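Local coordinates for protein putative surface-anchored fimbrial subunit (Corynebacterium diphtheriae, PDB 3HR6) that forms the shaft of a surface pilus as the major pilin, built of tandem Ig-like modules stabilised by isopeptide and disulfide bonds, at residues 272-277 with 285-290; 120-125 with 131-136; 332-335 with 339-342; 311-316 with 354-359. All blocks are in the same frame, centred on the assembly; numbering follows the deposited sequence. Where two conformers were deposited one is given.

Interaction 1 of 4, residues 272-277 with 285-290; sequences QAWVLP and DPEESG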
loop_
_atom_site.group_PDB
_atom_site.type_symbol
_atom_site.label_atom_id
_atom_site.label_comp_id
_atom_site.label_asym_id
_atom_site.label_seq_id
_atom_site.Cartn_x
_atom_site.Cartn_y
_atom_site.Cartn_z
ATOM N N GLN A 272 -0.319 -1.165 3.601
ATOM C CA GLN A 272 0.370 -0.563 2.458
ATOM C C GLN A 272 -0.671 0.060 1.534
ATOM O O GLN A 272 -1.809 -0.317 1.581
ATOM C CB GLN A 272 1.110 -1.636 1.684
ATOM C CG GLN A 272 2.548 -1.850 2.043
ATOM C CD GLN A 272 3.173 -2.885 1.129
ATOM O OE1 GLN A 272 2.728 -4.042 1.108
ATOM N NE2 GLN A 272 4.162 -2.476 0.332
ATOM N N ALA A 273 -0.265 1.058 0.736
ATOM C CA ALA A 273 -1.128 1.610 -0.332
ATOM C C ALA A 273 -0.383 1.391 -1.636
ATOM O O ALA A 273 0.809 1.062 -1.641
ATOM C CB ALA A 273 -1.427 3.099 -0.132
ATOM N N TRP A 274 -1.072 1.626 -2.736
ATOM C CA TRP A 274 -0.484 1.435 -4.037
ATOM C C TRP A 274 -0.923 2.542 -4.957
ATOM O O TRP A 274 -2.062 2.977 -4.875
ATOM C CB TRP A 274 -1.000 0.140 -4.622
ATOM C CG TRP A 274 -0.656 -1.108 -3.827
ATOM C CD1 TRP A 274 -1.184 -1.470 -2.618
ATOM C CD2 TRP A 274 0.177 -2.203 -4.234
ATOM N NE1 TRP A 274 -0.648 -2.674 -2.210
ATOM C CE2 TRP A 274 0.134 -3.165 -3.215
ATOM C CE3 TRP A 274 0.944 -2.464 -5.369
ATOM C CZ2 TRP A 274 0.880 -4.345 -3.263
ATOM C CZ3 TRP A 274 1.691 -3.659 -5.418
ATOM C CH2 TRP A 274 1.637 -4.578 -4.376
ATOM N N VAL A 275 -0.015 2.961 -5.836
ATOM C CA VAL A 275 -0.336 3.946 -6.885
ATOM C C VAL A 275 -0.323 3.280 -8.258
ATOM O O VAL A 275 0.574 2.465 -8.555
ATOM C CB VAL A 275 0.508 5.198 -6.856
ATOM C CG1 VAL A 275 1.990 4.941 -7.016
ATOM C CG2 VAL A 275 0.006 6.220 -7.917
ATOM N N LEU A 276 -1.391 3.550 -9.003
ATOM C CA LEU A 276 -1.557 3.055 -10.376
ATOM C C LEU A 276 -1.793 4.218 -11.311
ATOM O O LEU A 276 -2.695 5.013 -11.082
ATOM C CB LEU A 276 -2.761 2.131 -10.460
ATOM C CG LEU A 276 -2.963 1.382 -11.765
ATOM C CD1 LEU A 276 -1.882 0.285 -11.890
ATOM C CD2 LEU A 276 -4.333 0.747 -11.772
ATOM N N PRO A 277 -1.013 4.317 -12.395
ATOM C CA PRO A 277 -1.177 5.424 -13.355
ATOM C C PRO A 277 -2.297 5.127 -14.386
ATOM O O PRO A 277 -2.066 5.225 -15.588
ATOM C CB PRO A 277 0.188 5.469 -14.038
ATOM C CG PRO A 277 0.635 4.061 -14.030
ATOM C CD PRO A 277 0.103 3.425 -12.747
ATOM N N ASP A 285 -8.259 -4.478 -6.976
ATOM C CA ASP A 285 -7.609 -4.941 -5.779
ATOM C C ASP A 285 -6.096 -4.806 -6.008
ATOM O O ASP A 285 -5.543 -5.556 -6.835
ATOM C CB ASP A 285 -7.963 -6.410 -5.481
ATOM C CG ASP A 285 -7.280 -6.928 -4.189
ATOM O OD1 ASP A 285 -6.429 -6.215 -3.634
ATOM O OD2 ASP A 285 -7.636 -8.029 -3.716
ATOM N N PRO A 286 -5.443 -3.828 -5.334
ATOM C CA PRO A 286 -4.033 -3.596 -5.546
ATOM C C PRO A 286 -3.160 -4.754 -5.078
ATOM O O PRO A 286 -1.981 -4.818 -5.458
ATOM C CB PRO A 286 -3.750 -2.342 -4.711
ATOM C CG PRO A 286 -4.791 -2.318 -3.675
ATOM C CD PRO A 286 -5.985 -2.985 -4.251
ATOM N N GLU A 287 -3.723 -5.645 -4.269
ATOM C CA GLU A 287 -2.980 -6.812 -3.782
ATOM C C GLU A 287 -3.502 -8.088 -4.451
ATOM O O GLU A 287 -3.505 -9.159 -3.845
ATOM C CB GLU A 287 -2.975 -6.843 -2.231
ATOM C CG GLU A 287 -2.519 -5.467 -1.619
ATOM C CD GLU A 287 -2.354 -5.458 -0.094
ATOM O OE1 GLU A 287 -2.803 -6.449 0.526
ATOM O OE2 GLU A 287 -1.787 -4.472 0.443
ATOM N N GLU A 288 -3.954 -7.949 -5.704
ATOM C CA GLU A 288 -4.290 -9.071 -6.587
ATOM C C GLU A 288 -3.021 -9.532 -7.343
ATOM O O GLU A 288 -2.010 -8.811 -7.397
ATOM C CB GLU A 288 -5.366 -8.591 -7.553
ATOM C CG GLU A 288 -6.062 -9.608 -8.449
ATOM C CD GLU A 288 -6.235 -9.085 -9.876
ATOM O OE1 GLU A 288 -6.117 -7.851 -10.107
ATOM O OE2 GLU A 288 -6.466 -9.894 -10.785
ATOM N N SER A 289 -3.114 -10.679 -8.009
ATOM C CA SER A 289 -1.981 -11.593 -8.225
ATOM C C SER A 289 -1.514 -11.843 -9.674
ATOM O O SER A 289 -0.429 -11.399 -10.053
ATOM C CB SER A 289 -2.386 -12.932 -7.623
ATOM O OG SER A 289 -3.721 -13.187 -8.015
ATOM N N GLY A 290 -2.320 -12.566 -10.456
ATOM C CA GLY A 290 -1.918 -13.119 -11.766
ATOM C C GLY A 290 -1.202 -12.243 -12.799
ATOM O O GLY A 290 -0.986 -11.039 -12.610
HETATM O O HOH W 1 -2.452 -3.199 3.167
HETATM O O HOH W 2 -3.076 -2.090 -0.026
#

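Interaction 2 of 4, residues 120-125 with 131-136; sequences AAPQTN and WLQDVH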
loop_
_atom_site.group_PDB
_atom_site.type_symbol
_atom_site.label_atom_id
_atom_site.label_comp_id
_atom_site.label_asym_id
_atom_site.label_seq_id
_atom_site.Cartn_x
_atom_site.Cartn_y
_atom_site.Cartn_z
ATOM N N ALA A 120 8.091 -0.932 -38.562
ATOM C CA ALA A 120 8.175 -1.747 -39.767
ATOM C C ALA A 120 9.266 -2.815 -39.591
ATOM O O ALA A 120 10.312 -2.561 -38.989
ATOM C CB ALA A 120 8.469 -0.870 -40.989
ATOM N N ALA A 121 9.035 -4.010 -40.133
ATOM C CA ALA A 121 10.083 -5.020 -40.173
ATOM C C ALA A 121 9.927 -5.795 -41.463
ATOM O O ALA A 121 8.825 -6.221 -41.790
ATOM C CB ALA A 121 10.027 -5.935 -38.940
ATOM N N PRO A 122 11.014 -5.932 -42.237
ATOM C CA PRO A 122 12.350 -5.422 -41.981
ATOM C C PRO A 122 12.434 -3.915 -42.235
ATOM O O PRO A 122 11.460 -3.307 -42.668
ATOM C CB PRO A 122 13.201 -6.205 -42.985
ATOM C CG PRO A 122 12.301 -6.470 -44.102
ATOM C CD PRO A 122 10.941 -6.641 -43.530
ATOM N N GLN A 123 13.595 -3.326 -41.969
ATOM C CA GLN A 123 13.859 -1.945 -42.330
ATOM C C GLN A 123 15.105 -1.934 -43.192
ATOM O O GLN A 123 15.757 -2.959 -43.345
ATOM C CB GLN A 123 14.035 -1.100 -41.067
ATOM C CG GLN A 123 12.749 -1.043 -40.280
ATOM C CD GLN A 123 12.869 -0.231 -39.029
ATOM O OE1 GLN A 123 13.831 0.512 -38.854
ATOM N NE2 GLN A 123 11.907 -0.386 -38.132
ATOM N N THR A 124 15.426 -0.786 -43.774
ATOM C CA THR A 124 16.710 -0.597 -44.432
ATOM C C THR A 124 17.757 -0.242 -43.410
ATOM O O THR A 124 17.487 0.546 -42.496
ATOM C CB THR A 124 16.624 0.499 -45.522
ATOM O OG1 THR A 124 15.663 0.105 -46.501
ATOM C CG2 THR A 124 17.970 0.721 -46.198
ATOM N N ASN A 125 18.945 -0.827 -43.532
ATOM C CA ASN A 125 20.032 -0.482 -42.625
ATOM C C ASN A 125 20.301 1.020 -42.746
ATOM O O ASN A 125 20.332 1.553 -43.856
ATOM C CB ASN A 125 21.303 -1.284 -42.927
ATOM C CG ASN A 125 22.360 -1.138 -41.841
ATOM O OD1 ASN A 125 22.896 -0.044 -41.597
ATOM N ND2 ASN A 125 22.651 -2.241 -41.163
ATOM N N TRP A 131 19.334 -4.701 -45.964
ATOM C CA TRP A 131 18.157 -4.755 -45.146
ATOM C C TRP A 131 18.577 -5.067 -43.745
ATOM O O TRP A 131 19.560 -5.767 -43.541
ATOM C CB TRP A 131 17.217 -5.848 -45.664
ATOM C CG TRP A 131 16.639 -5.498 -46.924
ATOM C CD1 TRP A 131 17.079 -5.891 -48.153
ATOM C CD2 TRP A 131 15.500 -4.676 -47.151
ATOM N NE1 TRP A 131 16.292 -5.351 -49.137
ATOM C CE2 TRP A 131 15.303 -4.614 -48.545
ATOM C CE3 TRP A 131 14.616 -3.994 -46.315
ATOM C CZ2 TRP A 131 14.258 -3.895 -49.122
ATOM C CZ3 TRP A 131 13.574 -3.278 -46.904
ATOM C CH2 TRP A 131 13.412 -3.237 -48.284
ATOM N N LEU A 132 17.835 -4.500 -42.799
ATOM C CA LEU A 132 17.956 -4.794 -41.385
ATOM C C LEU A 132 16.765 -5.679 -41.022
ATOM O O LEU A 132 15.617 -5.217 -40.972
ATOM C CB LEU A 132 17.939 -3.495 -40.594
ATOM C CG LEU A 132 18.164 -3.494 -39.094
ATOM C CD1 LEU A 132 19.414 -4.282 -38.706
ATOM C CD2 LEU A 132 18.240 -2.044 -38.630
ATOM N N GLN A 133 17.052 -6.953 -40.786
ATOM C CA GLN A 133 16.032 -7.926 -40.412
ATOM C C GLN A 133 15.778 -7.914 -38.935
ATOM O O GLN A 133 14.665 -8.189 -38.515
ATOM C CB GLN A 133 16.460 -9.343 -40.799
ATOM C CG GLN A 133 16.780 -9.532 -42.246
ATOM C CD GLN A 133 15.603 -9.261 -43.160
ATOM O OE1 GLN A 133 14.451 -9.386 -42.748
ATOM N NE2 GLN A 133 15.883 -8.900 -44.398
ATOM N N ASP A 134 16.814 -7.631 -38.144
ATOM C CA ASP A 134 16.682 -7.564 -36.698
ATOM C C ASP A 134 16.636 -6.102 -36.255
ATOM O O ASP A 134 17.664 -5.394 -36.148
ATOM C CB ASP A 134 17.787 -8.391 -36.052
ATOM C CG ASP A 134 17.804 -9.840 -36.597
ATOM O OD1 ASP A 134 16.824 -10.594 -36.372
ATOM O OD2 ASP A 134 18.764 -10.208 -37.288
ATOM N N VAL A 135 15.407 -5.653 -36.013
ATOM C CA VAL A 135 15.124 -4.269 -35.690
ATOM C C VAL A 135 15.149 -4.070 -34.174
ATOM O O VAL A 135 14.818 -4.993 -33.413
ATOM C CB VAL A 135 13.781 -3.849 -36.309
ATOM C CG1 VAL A 135 13.341 -2.449 -35.835
ATOM C CG2 VAL A 135 13.912 -3.907 -37.843
ATOM N N HIS A 136 15.591 -2.879 -33.763
ATOM C CA HIS A 136 15.613 -2.443 -32.349
ATOM C C HIS A 136 14.853 -1.133 -32.164
ATOM O O HIS A 136 15.020 -0.187 -32.965
ATOM C CB HIS A 136 17.057 -2.237 -31.907
ATOM C CG HIS A 136 17.853 -3.496 -31.892
ATOM N ND1 HIS A 136 17.962 -4.287 -30.772
ATOM C CD2 HIS A 136 18.517 -4.141 -32.877
ATOM C CE1 HIS A 136 18.703 -5.347 -31.058
ATOM N NE2 HIS A 136 19.044 -5.285 -32.328
#

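Interaction 3 of 4, residues 332-335 with 339-342; sequences RCEA and LVKS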
loop_
_atom_site.group_PDB
_atom_site.type_symbol
_atom_site.label_atom_id
_atom_site.label_comp_id
_atom_site.label_asym_id
_atom_site.label_seq_id
_atom_site.Cartn_x
_atom_site.Cartn_y
_atom_site.Cartn_z
ATOM N N ARG A 332 0.237 3.188 33.218
ATOM C CA ARG A 332 1.632 3.402 32.946
ATOM C C ARG A 332 2.317 3.841 34.248
ATOM O O ARG A 332 1.715 4.562 35.060
ATOM C CB ARG A 332 1.839 4.483 31.892
ATOM C CG ARG A 332 1.251 4.139 30.523
ATOM C CD ARG A 332 2.054 3.062 29.856
ATOM N NE ARG A 332 3.408 3.473 29.531
ATOM C CZ ARG A 332 4.332 2.743 28.905
ATOM N NH1 ARG A 332 4.043 1.499 28.507
ATOM N NH2 ARG A 332 5.545 3.270 28.687
ATOM N N CYS A 333 3.542 3.352 34.441
ATOM C CA CYS A 333 4.331 3.603 35.634
ATOM C C CYS A 333 5.696 4.197 35.245
ATOM O O CYS A 333 6.188 3.966 34.126
ATOM C CB CYS A 333 4.488 2.280 36.421
ATOM S SG CYS A 333 3.088 1.822 37.480
ATOM N N GLU A 334 6.289 4.971 36.157
ATOM C CA GLU A 334 7.646 5.457 36.045
ATOM C C GLU A 334 8.603 4.349 36.489
ATOM O O GLU A 334 8.166 3.302 36.997
ATOM C CB GLU A 334 7.846 6.712 36.902
ATOM C CG GLU A 334 6.986 7.881 36.494
ATOM C CD GLU A 334 7.302 8.441 35.115
ATOM O OE1 GLU A 334 8.344 8.092 34.505
ATOM O OE2 GLU A 334 6.485 9.264 34.635
ATOM N N ALA A 335 9.893 4.592 36.269
ATOM C CA ALA A 335 10.982 3.661 36.625
ATOM C C ALA A 335 10.985 3.173 38.068
ATOM O O ALA A 335 11.410 2.058 38.324
ATOM C CB ALA A 335 12.325 4.298 36.306
ATOM N N LEU A 339 2.909 5.177 39.710
ATOM C CA LEU A 339 2.069 5.613 38.579
ATOM C C LEU A 339 2.577 6.939 37.996
ATOM O O LEU A 339 2.999 7.830 38.711
ATOM C CB LEU A 339 0.596 5.746 38.986
ATOM C CG LEU A 339 -0.192 4.486 39.395
ATOM C CD1 LEU A 339 -1.558 4.851 39.895
ATOM C CD2 LEU A 339 -0.315 3.510 38.224
ATOM N N VAL A 340 2.558 7.012 36.678
ATOM C CA VAL A 340 2.758 8.255 35.964
ATOM C C VAL A 340 1.768 9.294 36.539
ATOM O O VAL A 340 0.654 8.982 36.865
ATOM C CB VAL A 340 2.575 8.034 34.443
ATOM C CG1 VAL A 340 2.498 9.358 33.660
ATOM C CG2 VAL A 340 3.745 7.183 33.888
ATOM N N LYS A 341 2.213 10.538 36.681
ATOM C CA LYS A 341 1.342 11.611 37.185
ATOM C C LYS A 341 0.039 11.687 36.376
ATOM O O LYS A 341 0.061 11.682 35.151
ATOM C CB LYS A 341 2.090 12.953 37.115
ATOM C CG LYS A 341 1.272 14.172 37.554
ATOM C CD LYS A 341 2.136 15.443 37.635
ATOM C CE LYS A 341 1.262 16.685 37.774
ATOM N NZ LYS A 341 0.479 16.669 39.050
ATOM N N SER A 342 -1.085 11.739 37.081
ATOM C CA SER A 342 -2.411 11.856 36.452
ATOM C C SER A 342 -2.721 10.756 35.444
ATOM O O SER A 342 -3.541 10.955 34.531
ATOM C CB SER A 342 -2.612 13.221 35.781
ATOM O OG SER A 342 -2.308 14.274 36.684
HETATM O O HOH W 3 4.940 11.013 36.071
#

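Interaction 4 of 4, residues 311-316 with 354-359; sequences IEKSFD and FVTGQD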
loop_
_atom_site.group_PDB
_atom_site.type_symbol
_atom_site.label_atom_id
_atom_site.label_comp_id
_atom_site.label_asym_id
_atom_site.label_seq_id
_atom_site.Cartn_x
_atom_site.Cartn_y
_atom_site.Cartn_z
ATOM N N ILE A 311 -3.596 -12.145 32.870
ATOM C CA ILE A 311 -3.496 -12.196 34.316
ATOM C C ILE A 311 -3.932 -13.599 34.692
ATOM O O ILE A 311 -4.941 -14.073 34.162
ATOM C CB ILE A 311 -4.424 -11.119 35.002
ATOM C CG1 ILE A 311 -4.015 -9.694 34.626
ATOM C CG2 ILE A 311 -4.391 -11.256 36.544
ATOM C CD1 ILE A 311 -4.987 -8.622 35.155
ATOM N N GLU A 312 -3.137 -14.286 35.524
ATOM C CA GLU A 312 -3.499 -15.596 36.098
ATOM C C GLU A 312 -3.588 -15.397 37.592
ATOM O O GLU A 312 -2.558 -15.355 38.291
ATOM C CB GLU A 312 -2.445 -16.640 35.751
ATOM C CG GLU A 312 -2.367 -16.861 34.288
ATOM C CD GLU A 312 -1.573 -18.056 33.860
ATOM O OE1 GLU A 312 -0.979 -18.763 34.699
ATOM O OE2 GLU A 312 -1.558 -18.266 32.627
ATOM N N LYS A 313 -4.823 -15.282 38.081
ATOM C CA LYS A 313 -5.083 -14.910 39.478
ATOM C C LYS A 313 -5.344 -16.137 40.318
ATOM O O LYS A 313 -6.011 -17.082 39.887
ATOM C CB LYS A 313 -6.308 -13.989 39.555
ATOM C CG LYS A 313 -6.554 -13.372 40.931
ATOM C CD LYS A 313 -5.618 -12.225 41.186
ATOM C CE LYS A 313 -5.936 -11.517 42.488
ATOM N NZ LYS A 313 -5.844 -12.300 43.740
ATOM N N SER A 314 -4.777 -16.158 41.525
ATOM C CA SER A 314 -5.062 -17.205 42.472
ATOM C C SER A 314 -5.395 -16.518 43.805
ATOM O O SER A 314 -5.131 -15.309 43.975
ATOM C CB SER A 314 -3.871 -18.161 42.603
ATOM O OG SER A 314 -2.692 -17.452 42.922
ATOM N N PHE A 315 -6.036 -17.271 44.682
ATOM C CA PHE A 315 -6.374 -16.825 46.027
ATOM C C PHE A 315 -5.807 -17.836 47.011
ATOM O O PHE A 315 -6.184 -19.007 47.053
ATOM C CB PHE A 315 -7.878 -16.630 46.185
ATOM C CG PHE A 315 -8.404 -15.465 45.418
ATOM C CD1 PHE A 315 -8.520 -14.213 46.011
ATOM C CD2 PHE A 315 -8.756 -15.596 44.088
ATOM C CE1 PHE A 315 -8.974 -13.097 45.274
ATOM C CE2 PHE A 315 -9.240 -14.526 43.381
ATOM C CZ PHE A 315 -9.338 -13.258 43.955
ATOM N N ASP A 316 -4.853 -17.360 47.804
ATOM C CA ASP A 316 -3.987 -18.213 48.611
ATOM C C ASP A 316 -3.646 -19.514 47.901
ATOM O O ASP A 316 -3.815 -20.595 48.442
ATOM C CB ASP A 316 -4.568 -18.443 50.016
ATOM C CG ASP A 316 -4.477 -17.192 50.876
ATOM O OD1 ASP A 316 -3.351 -16.708 51.135
ATOM O OD2 ASP A 316 -5.536 -16.671 51.259
ATOM N N PHE A 354 -10.746 -4.812 34.262
ATOM C CA PHE A 354 -10.657 -6.188 33.853
ATOM C C PHE A 354 -10.840 -7.069 35.081
ATOM O O PHE A 354 -10.108 -6.917 36.071
ATOM C CB PHE A 354 -9.321 -6.414 33.153
ATOM C CG PHE A 354 -9.105 -5.450 32.060
ATOM C CD1 PHE A 354 -9.677 -5.691 30.803
ATOM C CD2 PHE A 354 -8.470 -4.240 32.302
ATOM C CE1 PHE A 354 -9.540 -4.725 29.795
ATOM C CE2 PHE A 354 -8.357 -3.294 31.299
ATOM C CZ PHE A 354 -8.890 -3.559 30.046
ATOM N N VAL A 355 -11.846 -7.918 35.004
ATOM C CA VAL A 355 -12.231 -8.787 36.107
ATOM C C VAL A 355 -11.824 -10.226 35.845
ATOM O O VAL A 355 -11.990 -10.780 34.731
ATOM C CB VAL A 355 -13.718 -8.662 36.386
ATOM C CG1 VAL A 355 -14.118 -9.507 37.567
ATOM C CG2 VAL A 355 -14.016 -7.182 36.664
ATOM N N THR A 356 -11.194 -10.795 36.846
ATOM C CA THR A 356 -10.767 -12.181 36.738
ATOM C C THR A 356 -11.946 -13.126 36.754
ATOM O O THR A 356 -12.946 -12.947 37.483
ATOM C CB THR A 356 -9.729 -12.544 37.817
ATOM O OG1 THR A 356 -10.294 -12.396 39.113
ATOM C CG2 THR A 356 -8.506 -11.655 37.724
ATOM N N GLY A 357 -11.834 -14.190 35.969
ATOM C CA GLY A 357 -12.865 -15.188 35.889
ATOM C C GLY A 357 -12.685 -16.306 36.904
ATOM O O GLY A 357 -11.763 -16.284 37.708
ATOM N N GLN A 358 -13.596 -17.260 36.911
ATOM C CA GLN A 358 -13.500 -18.347 37.868
ATOM C C GLN A 358 -12.185 -19.114 37.744
ATOM O O GLN A 358 -11.685 -19.660 38.731
ATOM C CB GLN A 358 -14.691 -19.271 37.730
ATOM C CG GLN A 358 -15.978 -18.586 38.172
ATOM C CD GLN A 358 -17.156 -19.512 38.273
ATOM O OE1 GLN A 358 -17.012 -20.732 38.428
ATOM N NE2 GLN A 358 -18.346 -18.933 38.221
ATOM N N ASP A 359 -11.646 -19.178 36.530
ATOM C CA ASP A 359 -10.375 -19.866 36.296
ATOM C C ASP A 359 -9.167 -18.982 36.612
ATOM O O ASP A 359 -8.013 -19.390 36.417
ATOM C CB ASP A 359 -10.280 -20.351 34.846
ATOM C CG ASP A 359 -10.351 -19.233 33.814
ATOM O OD1 ASP A 359 -10.491 -17.999 34.100
ATOM O OD2 ASP A 359 -10.247 -19.582 32.620
#

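Interaction 1 of 4, residues 272-277 with 285-290
Gln272 reaches Glu287 chiefly through water. One water accepts the backbone N-H of Gln272 at 3.0 Å and sits 3.1 Å from OE2 of Glu287; a second lies 2.7 Å from both Gln272 O and Glu287 OE2. The Gln272 amide is engaged elsewhere, NE2 donating to the carbonyl of Ser299.

Two residues on, Trp274 makes the direct side-chain contact with both Pro286 and Glu287. With chi1 at -62° its CG sits beside the backbone N, and the indole lies against the 285-288 turn. CB of Pro286 stands over the five-membered ring, 3.6 Å from its centroid and 24° off the normal, which defines a CH-pi contact; Pro286 O lies above the indole as well. Glu287 OE2 lies at the indole edge, in the ring plane, where Trp274 NE1 donates to it in a weak 3.4 Å bond, 162° at the hydrogen. The extended Glu287 chain crosses the indole at about a right angle, and its other oxygen, OE1, forms a salt bridge with Arg229.

Pro286 and Glu287 are presented by a compact backbone: Glu288 N bonds to Asp285 O, and Glu287 N bonds to Asp285 OD1 at 2.8 Å. A type I beta turn and an Asx turn thus share Asp285, and this double turn packs beside strands 187-192 and 268-276 of the Cna-B-like domain.

Interaction 2 of 4, residues 120-125 with 131-136
Gln123 and Leu132 form the tight centre of this contact, an antiparallel hydrogen-bonded pair in which each backbone both donates and accepts. Gln123 N to Leu132 O measures 2.9 Å, whereas the return bond from Leu132 N to Gln123 O is short at 2.6 Å. Packing stays close toward Val135: NE2 of Gln123 lies 3.4 Å from Val135 CG1, the two side chains crossing at roughly a right angle. The amide is held by a hydrogen bond, NE2 donating at 2.8 Å to a lone pair of Ala120 O, in the carbonyl plane. The extended Gln123 chain thereby spans the interruption made by the cis peptide before Pro122, whose CB presses on Leu132 O at 3.3 Å and on Gln133 OE1 at 3.4 Å.

The two segments are arms of a beta hairpin, strands 117-124 and 131-143, in the N-terminal pilin D1 domain; strand 131-143 also pairs in parallel with strand 5-13, through Gln133 and Val135.

Toward solvent the fit loosens. Thr124 and Trp131 are a non-hydrogen-bonded pair whose side chains diverge, and both are exposed. The Trp131 indole nevertheless swings back, its CE3 meeting Gln123 O near the ring plane at 3.3 Å, while Thr124 OG1 hovers over one face, 4.0 Å from CZ3 of Trp131. Asn125, at the start of the connecting loop, turns its OD1 to Thr127 OG1.

Interaction 3 of 4, residues 332-335 with 339-342
Cys333 and Leu339 bring the two backbones to their closest approach, with 4.2 Å between the CA atoms, and form a single bridge that does not grow into a regular strand pair. One hydrogen bond crosses beside it: Val340 N donates to Arg332 O over 3.1 Å. It is nearly straight at the hydrogen, 170°, but the donor stands 30° out of the carbonyl plane.

Val340 supplies the main side-chain contact. Its CG2 is placed anti to the carbonyl carbon and so turns into the angle between Arg332 and Glu334, touching Arg332 CB at 3.9 Å and Glu334 OE2 at 3.5 Å. The Glu334 chain is bent at chi2 (-65°), which brings its carboxylate across the valine at about a right angle. The same oxygen is held by water: a bridging molecule donates to Glu334 OE2 at 2.7 Å and accepts from Lys341 N at 2.8 Å, linking the Glu334 carboxylate to the backbone of Lys341. CB of Leu339 points away from the strand, yet its CD2 comes near Cys333 SG, a doubtful detail because Cys333 was modelled in two conformers.

The contact joins a strand end to the loop that follows it, in a disulfide-stabilised Ig-like module of the pilin. Arg332, buried, bends away to bond Lys388 O through NE and makes a cation-pi contact with Phe392. Strand 327-333 lies between strands 354-355 and 391-398, and the Cys333-Cys393 disulfide ties it to the latter, on which Leu339 also rests through Cys393 and Val395.

Interaction 4 of 4, residues 311-316 with 354-359
Beside the contact of Lys313 with Thr356, the flat group is the Phe315 ring: Lys313 NZ lies 3.5 Å above one face of the Phe315 ring, offset toward the rim, and Tyr403 meets the same ring edge-to-face. This NZ is no free amine. It is bonded covalently to CG of Asn432, the intramolecular Lys-Asn isopeptide bond of pilin Ig-like modules, here joining the neighbouring parallel strands 302-315 and 424-432. The link nitrogen also donates to Ser314 O at 3.1 Å, with an N-H...O angle of 152°, which probably orients the amide of the link.

Across the interface the evidence is purely apolar, for no hydrogen bond joins the segments and their nearest CA atoms, in Lys313 and Thr356, are 6.9 Å apart. Strands 302-315 and 354-355 belong to different sheets, and Phe328 also touches Ile311, Lys313 and Thr356. Thr356 points CG2 at the lysine stem, 3.7 Å from Lys313 CB and 4.1 Å from Lys313 CG, with Ile311 CG2 more distant at 4.3 Å from the same methyl. The Thr356 hydroxyl sits between its backbone N and carbonyl carbon (chi1 62°), where OG1 hydrogen-bonds with Ala326 N.

How the interactions relate
From the N terminus, interaction 2 comes first, closing the hairpin between strands 117-124 and 131-143, with five residues between its two segments. Interaction 1 follows in series, folding the loop after strand 268-276 back onto that strand; its centre is about 38 Å from that of interaction 2. Interaction 4 then closes a long excursion of 37 residues, bringing strand 302-315 against the 354-359 segment. Nested inside it, interaction 3 closes a short loop just after strand 327-333, three residues separating its segments. Interactions 1 and 4 reach one sheet through neighbouring strands 268-276 and 302-315; interactions 3 and 4 share another through strands 327-333 and 354-355. None touches another, and interactions 2 and 4 lie about 83 Å apart between centres.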